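PDB 4XDY: ketol-acid reductoisomerase (NAD(+)) from uncultured archaeon GZfos26G2, which catalyses the magnesium-dependent alkyl migration and NADH-dependent reduction that turn (S)-2-acetolactate into (R)-2,3-dihydroxy-isovalerate in branched-chain amino acid biosynthesis. Local coordinates for residues V168-T173 / A181-C186; L35-I40 / A144-F149; K73-G78 / K99-A104. All blocks are in the same frame, centred on the assembly; numbering follows the deposited sequence. Where two conformers were deposited one is given.

Contact 1 (V168-T173 / A181-C186); sequences VALAMT and AGILEC
I183 meets T173 end on, and this is where the helix and the strand pack most closely. The methyl I183 CD1 comes within 3.6 Å of T173 CB, and the methylene I183 CG1 lies 3.5 Å from T173 OG1, so the threonine shows its hydroxyl to a wholly apolar neighbour. The hydroxyl is satisfied from its own helix. It sits between the backbone N and the carbonyl carbon (chi1 71°), from where it donates to the carbonyl oxygen of L170, with OG1 to O at 2.8 Å and the donor tilted 23° from the carbonyl plane. That bond holds the threonine in this rotation, with OG1 against I183 CG1.

Helix 165-175 is the crossover of a beta-alpha-beta unit that leaves strand 153-157 and returns in parallel strand 183-185, within the N-terminal Rossmann domain. V155 of the first strand touches both T173 and I183.

Toward E185 the fit slackens. The other branch of the isoleucine, I183 CG2, has L170 CD2 as its nearest neighbour on the helix, at 4.0 Å, with the two side chains crossing at a slant. Beyond it the partly exposed E185 comes no nearer than 4.6 Å, from its CG to L170 CD2, and its carboxylate forms a salt bridge with R166, one turn before L170 on the same helix.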
loop_
_atom_site.group_PDB
_atom_site.type_symbol
_atom_site.label_atom_id
_atom_site.label_comp_id
_atom_site.label_asym_id
_atom_site.label_seq_id
_atom_site.Cartn_x
_atom_site.Cartn_y
_atom_site.Cartn_z
ATOM N N VAL A 168 15.976 2.909 -29.234
ATOM C CA VAL A 168 15.684 4.216 -28.622
ATOM C C VAL A 168 14.743 4.046 -27.424
ATOM O O VAL A 168 15.054 4.534 -26.348
ATOM C CB VAL A 168 15.066 5.165 -29.629
ATOM C CG1 VAL A 168 14.563 6.435 -28.934
ATOM C CG2 VAL A 168 16.118 5.480 -30.691
ATOM N N ALA A 169 13.677 3.293 -27.620
ATOM C CA ALA A 169 12.683 3.047 -26.508
ATOM C C ALA A 169 13.361 2.380 -25.340
ATOM O O ALA A 169 13.325 2.856 -24.203
ATOM C CB ALA A 169 11.462 2.294 -27.038
ATOM N N LEU A 170 14.132 1.297 -25.588
ATOM C CA LEU A 170 14.766 0.617 -24.477
ATOM C C LEU A 170 15.779 1.529 -23.780
ATOM O O LEU A 170 15.957 1.492 -22.549
ATOM C CB LEU A 170 15.417 -0.726 -24.906
ATOM C CG LEU A 170 14.454 -1.816 -25.353
ATOM C CD1 LEU A 170 15.238 -2.959 -25.976
ATOM C CD2 LEU A 170 13.646 -2.424 -24.203
ATOM N N ALA A 171 16.483 2.306 -24.604
ATOM C CA ALA A 171 17.553 3.157 -24.109
ATOM C C ALA A 171 16.946 4.162 -23.133
ATOM O O ALA A 171 17.503 4.434 -22.078
ATOM C CB ALA A 171 18.229 3.865 -25.235
ATOM N N MET A 172 15.790 4.688 -23.517
ATOM C CA MET A 172 15.078 5.658 -22.645
ATOM C C MET A 172 14.800 5.038 -21.268
ATOM O O MET A 172 15.011 5.680 -20.226
ATOM C CB MET A 172 13.807 6.150 -23.357
ATOM C CG MET A 172 14.017 7.154 -24.420
ATOM S SD MET A 172 12.526 7.536 -25.308
ATOM C CE MET A 172 11.667 8.545 -24.046
ATOM N N THR A 173 14.394 3.761 -21.238
ATOM C CA THR A 173 14.048 3.124 -19.958
ATOM C C THR A 173 15.245 2.847 -19.107
ATOM O O THR A 173 15.228 2.900 -17.880
ATOM C CB THR A 173 13.232 1.819 -20.104
ATOM O OG1 THR A 173 14.067 0.763 -20.629
ATOM C CG2 THR A 173 11.931 2.038 -20.942
ATOM N N ALA A 181 14.351 -2.174 -11.985
ATOM C CA ALA A 181 13.240 -3.014 -11.554
ATOM C C ALA A 181 12.932 -4.056 -12.627
ATOM O O ALA A 181 12.647 -5.219 -12.309
ATOM C CB ALA A 181 11.986 -2.116 -11.310
ATOM N N GLY A 182 12.953 -3.621 -13.885
ATOM C CA GLY A 182 12.743 -4.516 -15.004
ATOM C C GLY A 182 11.781 -4.006 -16.022
ATOM O O GLY A 182 10.807 -3.295 -15.701
ATOM N N ILE A 183 12.059 -4.364 -17.259
ATOM C CA ILE A 183 11.278 -3.964 -18.446
ATOM C C ILE A 183 10.745 -5.226 -19.127
ATOM O O ILE A 183 11.439 -6.299 -19.290
ATOM C CB ILE A 183 12.187 -3.162 -19.442
ATOM C CG1 ILE A 183 12.609 -1.869 -18.790
ATOM C CG2 ILE A 183 11.643 -3.007 -20.831
ATOM C CD1 ILE A 183 11.498 -0.912 -18.571
ATOM N N LEU A 184 9.488 -5.152 -19.506
ATOM C CA LEU A 184 8.828 -6.154 -20.338
ATOM C C LEU A 184 8.504 -5.569 -21.675
ATOM O O LEU A 184 7.924 -4.451 -21.779
ATOM C CB LEU A 184 7.489 -6.597 -19.703
ATOM C CG LEU A 184 7.632 -7.070 -18.262
ATOM C CD1 LEU A 184 6.222 -7.391 -17.761
ATOM C CD2 LEU A 184 8.555 -8.282 -18.184
ATOM N N GLU A 185 8.838 -6.316 -22.745
ATOM C CA GLU A 185 8.369 -5.944 -24.062
ATOM C C GLU A 185 7.023 -6.433 -24.374
ATOM O O GLU A 185 6.650 -7.583 -23.971
ATOM C CB GLU A 185 9.357 -6.463 -25.119
ATOM C CG GLU A 185 10.748 -5.907 -24.922
ATOM C CD GLU A 185 11.640 -6.144 -26.154
ATOM O OE1 GLU A 185 11.533 -5.401 -27.161
ATOM O OE2 GLU A 185 12.394 -7.118 -26.100
ATOM N N CYS A 186 6.241 -5.597 -25.082
ATOM C CA CYS A 186 4.832 -5.911 -25.298
ATOM C C CYS A 186 4.334 -5.093 -26.463
ATOM O O CYS A 186 5.122 -4.385 -27.137
ATOM C CB CYS A 186 4.011 -5.659 -24.022
ATOM S SG CYS A 186 3.876 -3.866 -23.666
#

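Contact 2 (L35-I40 / A144-F149); sequences LKDSGI and AYLEGF
The phenol of Y145 reaches from the end of one helix to the end of another, and its hydroxyl donates to S38 OG over 2.7 Å. Y145 CG lies anti to its own backbone nitrogen (chi1 176°), which carries the ring out from helix 138-146 toward helix 26-37. The serine oxygen lies at the ring edge, in its plane. S38 OG is also hydrogen-bonded to the carbonyl oxygen of A175, so the serine joins the tyrosine to the end of helix 165-175.

D37 approaches the same ring obliquely, its carboxylate plane turned 45° from that of the phenol, with CB 3.2 Å from Y145 OH. The carboxylate looks to R142, its salt-bridge partner one turn earlier on the tyrosine's helix, while the methyl L146 CD2 lies 4.1 Å from D37 OD2, the two side chains nearly perpendicular. H177 stacks with the Y145 ring. A phenylalanine in place of Y145 would probably leave S38 OG without its donor from helix 138-146, losing the link between the two helix ends.

Both helices finish in a Schellman motif, at G39 and G148 with positive phi, and the contact therefore pairs two helix C-termini of the Rossmann domain.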
loop_
_atom_site.group_PDB
_atom_site.type_symbol
_atom_site.label_atom_id
_atom_site.label_comp_id
_atom_site.label_asym_id
_atom_site.label_seq_id
_atom_site.Cartn_x
_atom_site.Cartn_y
_atom_site.Cartn_z
ATOM N N LEU A 35 15.738 11.789 -16.974
ATOM C CA LEU A 35 16.483 11.830 -18.205
ATOM C C LEU A 35 17.626 12.886 -18.102
ATOM O O LEU A 35 18.786 12.593 -18.417
ATOM C CB LEU A 35 15.616 12.157 -19.378
ATOM C CG LEU A 35 14.705 11.006 -19.888
ATOM C CD1 LEU A 35 13.630 11.586 -20.837
ATOM C CD2 LEU A 35 15.466 9.915 -20.602
ATOM N N LYS A 36 17.265 14.062 -17.630
ATOM C CA LYS A 36 18.288 15.133 -17.469
ATOM C C LYS A 36 19.410 14.729 -16.474
ATOM O O LYS A 36 20.593 14.865 -16.766
ATOM C CB LYS A 36 17.631 16.451 -17.131
ATOM C CG LYS A 36 18.721 17.547 -16.953
ATOM C CD LYS A 36 18.196 18.972 -16.883
ATOM C CE LYS A 36 17.528 19.352 -15.562
ATOM N NZ LYS A 36 18.359 19.447 -14.315
ATOM N N ASP A 37 19.044 14.105 -15.368
ATOM C CA ASP A 37 19.964 13.616 -14.371
ATOM C C ASP A 37 20.892 12.529 -14.898
ATOM O O ASP A 37 21.982 12.420 -14.397
ATOM C CB ASP A 37 19.254 13.054 -13.108
ATOM C CG ASP A 37 18.669 14.126 -12.187
ATOM O OD1 ASP A 37 18.781 15.324 -12.489
ATOM O OD2 ASP A 37 18.028 13.734 -11.167
ATOM N N SER A 38 20.465 11.745 -15.906
ATOM C CA SER A 38 21.242 10.719 -16.553
ATOM C C SER A 38 22.043 11.277 -17.723
ATOM O O SER A 38 22.682 10.519 -18.397
ATOM C CB SER A 38 20.289 9.604 -17.041
ATOM O OG SER A 38 19.881 8.897 -15.885
ATOM N N GLY A 39 22.014 12.585 -17.951
ATOM C CA GLY A 39 22.863 13.180 -18.947
ATOM C C GLY A 39 22.226 13.265 -20.276
ATOM O O GLY A 39 22.901 13.584 -21.228
ATOM N N ILE A 40 20.903 13.060 -20.399
ATOM C CA ILE A 40 20.257 13.159 -21.725
ATOM C C ILE A 40 19.804 14.577 -21.961
ATOM O O ILE A 40 19.392 15.246 -21.034
ATOM C CB ILE A 40 19.048 12.146 -21.866
ATOM C CG1 ILE A 40 19.477 10.712 -21.440
ATOM C CG2 ILE A 40 18.365 12.248 -23.235
ATOM C CD1 ILE A 40 20.833 10.201 -21.944
ATOM N N ALA A 144 11.890 6.748 -6.670
ATOM C CA ALA A 144 12.652 5.525 -6.886
ATOM C C ALA A 144 13.997 5.821 -7.566
ATOM O O ALA A 144 15.054 5.235 -7.183
ATOM C CB ALA A 144 11.834 4.493 -7.716
ATOM N N TYR A 145 13.979 6.700 -8.566
ATOM C CA TYR A 145 15.189 7.019 -9.297
ATOM C C TYR A 145 16.208 7.697 -8.345
ATOM O O TYR A 145 17.377 7.301 -8.288
ATOM C CB TYR A 145 14.846 7.953 -10.449
ATOM C CG TYR A 145 16.019 8.447 -11.241
ATOM C CD1 TYR A 145 16.827 9.468 -10.750
ATOM C CD2 TYR A 145 16.352 7.895 -12.435
ATOM C CE1 TYR A 145 17.956 9.916 -11.466
ATOM C CE2 TYR A 145 17.455 8.326 -13.158
ATOM C CZ TYR A 145 18.238 9.381 -12.659
ATOM O OH TYR A 145 19.327 9.833 -13.407
ATOM N N LEU A 146 15.710 8.611 -7.531
ATOM C CA LEU A 146 16.585 9.369 -6.599
ATOM C C LEU A 146 17.110 8.443 -5.519
ATOM O O LEU A 146 18.195 8.666 -5.008
ATOM C CB LEU A 146 15.828 10.513 -5.981
ATOM C CG LEU A 146 15.600 11.669 -7.003
ATOM C CD1 LEU A 146 14.761 12.737 -6.323
ATOM C CD2 LEU A 146 16.922 12.236 -7.569
ATOM N N GLU A 147 16.358 7.387 -5.192
ATOM C CA GLU A 147 16.810 6.393 -4.239
ATOM C C GLU A 147 17.775 5.336 -4.754
ATOM O O GLU A 147 18.139 4.464 -3.976
ATOM C CB GLU A 147 15.607 5.704 -3.585
ATOM C CG GLU A 147 14.948 6.594 -2.527
ATOM C CD GLU A 147 13.544 6.150 -2.165
ATOM O OE1 GLU A 147 13.114 5.083 -2.663
ATOM O OE2 GLU A 147 12.863 6.870 -1.416
ATOM N N GLY A 148 18.173 5.374 -6.023
ATOM C CA GLY A 148 19.112 4.376 -6.570
ATOM C C GLY A 148 18.439 3.143 -7.154
ATOM O O GLY A 148 19.078 2.178 -7.544
ATOM N N PHE A 149 17.107 3.188 -7.244
ATOM C CA PHE A 149 16.303 2.081 -7.772
ATOM C C PHE A 149 15.551 2.627 -9.027
ATOM O O PHE A 149 16.139 3.400 -9.857
ATOM C CB PHE A 149 15.454 1.483 -6.650
ATOM C CG PHE A 149 14.743 0.185 -6.994
ATOM C CD1 PHE A 149 15.398 -0.842 -7.708
ATOM C CD2 PHE A 149 13.383 0.005 -6.655
ATOM C CE1 PHE A 149 14.707 -2.030 -8.007
ATOM C CE2 PHE A 149 12.730 -1.175 -6.967
ATOM C CZ PHE A 149 13.390 -2.173 -7.649
#

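Contact 3 (K73-G78 / K99-A104); sequences KAAEKG and KPQLKA
Apolar contact comes first: A75 and Q101 touch through their beta carbons, A75 CB lying 3.8 Å from Q101 CB, and both side chains set out toward the opposite segment. Q101 CG follows at 4.2 Å from A75 CB, so it is the aliphatic root of the glutamine that meets the alanine methyl. With so small a residue on the helix the two backbones can come close; the nearest alpha carbons, those of E76 and Q101, are 5.4 Å apart.

Helix 71-77 and the short 3-10 segment 99-101, which follows helix 90-98, both belong to the N-terminal Rossmann domain, and strand 80-83 and helix 90-98 lie between them in the chain. On its inner side A75 also touches M22 of strand 18-22, so the alanine is shared between the central sheet, through that strand, and the loop leading to strand 107-110.

Polar neighbours gather at the outer side. E76 runs extended beyond CG, which lies anti to the backbone N (chi1 -164°), and the E76 and Q101 side chains cross obliquely. No hydrogen bond links the two segments directly. A bridge is supplied instead by K106, just past the second segment, whose NZ donates to the carbonyl oxygens of E76 and G78 at the helix C-terminus, where its positive charge would probably complement the negative end of the helix dipole.

Backbone bonds hold each side in shape. K77 N and G78 N close the last turn on K73 O and A74 O, while L102 N bonds to K99 O at 3.0 Å across the 3-10 turn.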
loop_
_atom_site.group_PDB
_atom_site.type_symbol
_atom_site.label_atom_id
_atom_site.label_comp_id
_atom_site.label_asym_id
_atom_site.label_seq_id
_atom_site.Cartn_x
_atom_site.Cartn_y
_atom_site.Cartn_z
ATOM N N LYS A 73 7.485 24.382 -31.297
ATOM C CA LYS A 73 8.963 24.556 -31.354
ATOM C C LYS A 73 9.692 23.410 -30.673
ATOM O O LYS A 73 10.783 23.042 -31.045
ATOM C CB LYS A 73 9.439 25.850 -30.640
ATOM C CG LYS A 73 8.840 27.184 -31.080
ATOM C CD LYS A 73 8.626 27.229 -32.569
ATOM C CE LYS A 73 8.330 28.660 -33.027
ATOM N NZ LYS A 73 8.544 28.688 -34.495
ATOM N N ALA A 74 9.113 22.863 -29.622
ATOM C CA ALA A 74 9.709 21.718 -28.972
ATOM C C ALA A 74 9.714 20.504 -29.885
ATOM O O ALA A 74 10.695 19.755 -29.909
ATOM C CB ALA A 74 8.974 21.412 -27.666
ATOM N N ALA A 75 8.661 20.316 -30.649
ATOM C CA ALA A 75 8.539 19.180 -31.525
ATOM C C ALA A 75 9.573 19.280 -32.663
ATOM O O ALA A 75 10.082 18.294 -33.137
ATOM C CB ALA A 75 7.203 19.116 -32.145
ATOM N N GLU A 76 9.793 20.501 -33.112
ATOM C CA GLU A 76 10.818 20.796 -34.128
ATOM C C GLU A 76 12.190 20.376 -33.641
ATOM O O GLU A 76 12.924 19.719 -34.355
ATOM C CB GLU A 76 10.779 22.314 -34.473
ATOM C CG GLU A 76 11.500 22.657 -35.762
ATOM C CD GLU A 76 11.077 23.997 -36.361
ATOM O OE1 GLU A 76 10.196 24.726 -35.812
ATOM O OE2 GLU A 76 11.641 24.295 -37.422
ATOM N N LYS A 77 12.504 20.647 -32.399
ATOM C CA LYS A 77 13.776 20.420 -31.888
ATOM C C LYS A 77 14.018 18.951 -31.452
ATOM O O LYS A 77 15.141 18.475 -31.346
ATOM C CB LYS A 77 13.913 21.375 -30.719
ATOM C CG LYS A 77 15.242 21.286 -30.060
ATOM C CD LYS A 77 15.693 22.575 -29.391
ATOM C CE LYS A 77 17.043 22.246 -28.726
ATOM N NZ LYS A 77 17.757 23.451 -28.275
ATOM N N GLY A 78 12.959 18.233 -31.098
ATOM C CA GLY A 78 13.190 16.910 -30.553
ATOM C C GLY A 78 13.434 15.874 -31.652
ATOM O O GLY A 78 12.712 15.815 -32.626
ATOM N N LYS A 99 2.003 17.321 -35.231
ATOM C CA LYS A 99 2.004 16.646 -36.500
ATOM C C LYS A 99 2.713 17.484 -37.587
ATOM O O LYS A 99 3.547 16.947 -38.302
ATOM C CB LYS A 99 0.612 16.273 -36.957
ATOM C CG LYS A 99 0.597 15.485 -38.271
ATOM C CD LYS A 99 -0.807 15.273 -38.789
ATOM C CE LYS A 99 -0.790 15.163 -40.276
ATOM N NZ LYS A 99 -2.030 14.501 -40.714
ATOM N N PRO A 100 2.445 18.803 -37.681
ATOM C CA PRO A 100 3.182 19.543 -38.774
ATOM C C PRO A 100 4.653 19.677 -38.620
ATOM O O PRO A 100 5.331 20.015 -39.594
ATOM C CB PRO A 100 2.536 20.935 -38.726
ATOM C CG PRO A 100 1.128 20.673 -38.176
ATOM C CD PRO A 100 1.448 19.676 -37.034
ATOM N N GLN A 101 5.184 19.435 -37.432
ATOM C CA GLN A 101 6.609 19.479 -37.182
ATOM C C GLN A 101 7.271 18.102 -37.291
ATOM O O GLN A 101 8.483 17.968 -37.070
ATOM C CB GLN A 101 6.901 20.089 -35.809
ATOM C CG GLN A 101 6.048 21.334 -35.496
ATOM C CD GLN A 101 6.083 22.316 -36.643
ATOM O OE1 GLN A 101 5.097 22.501 -37.408
ATOM N NE2 GLN A 101 7.262 22.881 -36.836
ATOM N N LEU A 102 6.487 17.067 -37.579
ATOM C CA LEU A 102 7.071 15.703 -37.595
ATOM C C LEU A 102 7.918 15.662 -38.881
ATOM O O LEU A 102 7.589 16.298 -39.886
ATOM C CB LEU A 102 6.016 14.624 -37.567
ATOM C CG LEU A 102 5.413 14.390 -36.163
ATOM C CD1 LEU A 102 4.558 13.117 -36.094
ATOM C CD2 LEU A 102 6.423 14.337 -35.000
ATOM N N LYS A 103 9.068 15.067 -38.813
ATOM C CA LYS A 103 9.849 14.857 -40.025
ATOM C C LYS A 103 10.137 13.370 -40.006
ATOM O O LYS A 103 10.331 12.791 -38.928
ATOM C CB LYS A 103 11.162 15.635 -39.937
ATOM C CG LYS A 103 10.966 17.132 -40.042
ATOM C CD LYS A 103 11.053 17.584 -41.471
ATOM C CE LYS A 103 12.518 17.699 -41.907
ATOM N NZ LYS A 103 12.746 19.011 -42.564
ATOM N N ALA A 104 10.349 12.824 -41.187
ATOM C CA ALA A 104 10.849 11.424 -41.288
ATOM C C ALA A 104 11.915 11.102 -40.359
ATOM O O ALA A 104 12.883 11.823 -40.212
ATOM C CB ALA A 104 11.307 11.109 -42.729
#

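How the contacts relate
All three contacts lie in the N-terminal Rossmann domain, which binds the NADH, yet they tie together different parts of it. Along the chain, contact 3 is nested inside the loop closed by contact 2, and contact 1 opens only afterwards, in the last beta-alpha-beta unit. Contacts 1 and 2 are neighbours, with centres about 15 Å apart, and they touch: A181 CB packs on F149 CZ at 3.9 Å. Contact 3 stands apart, its centre about 24 Å from that of contact 1 and about 26 Å from that of contact 2. Contacts 1 and 2 lie where the domain meets the second subunit, whose F329 reaches A181 and F149, while no other chain touches contact 3.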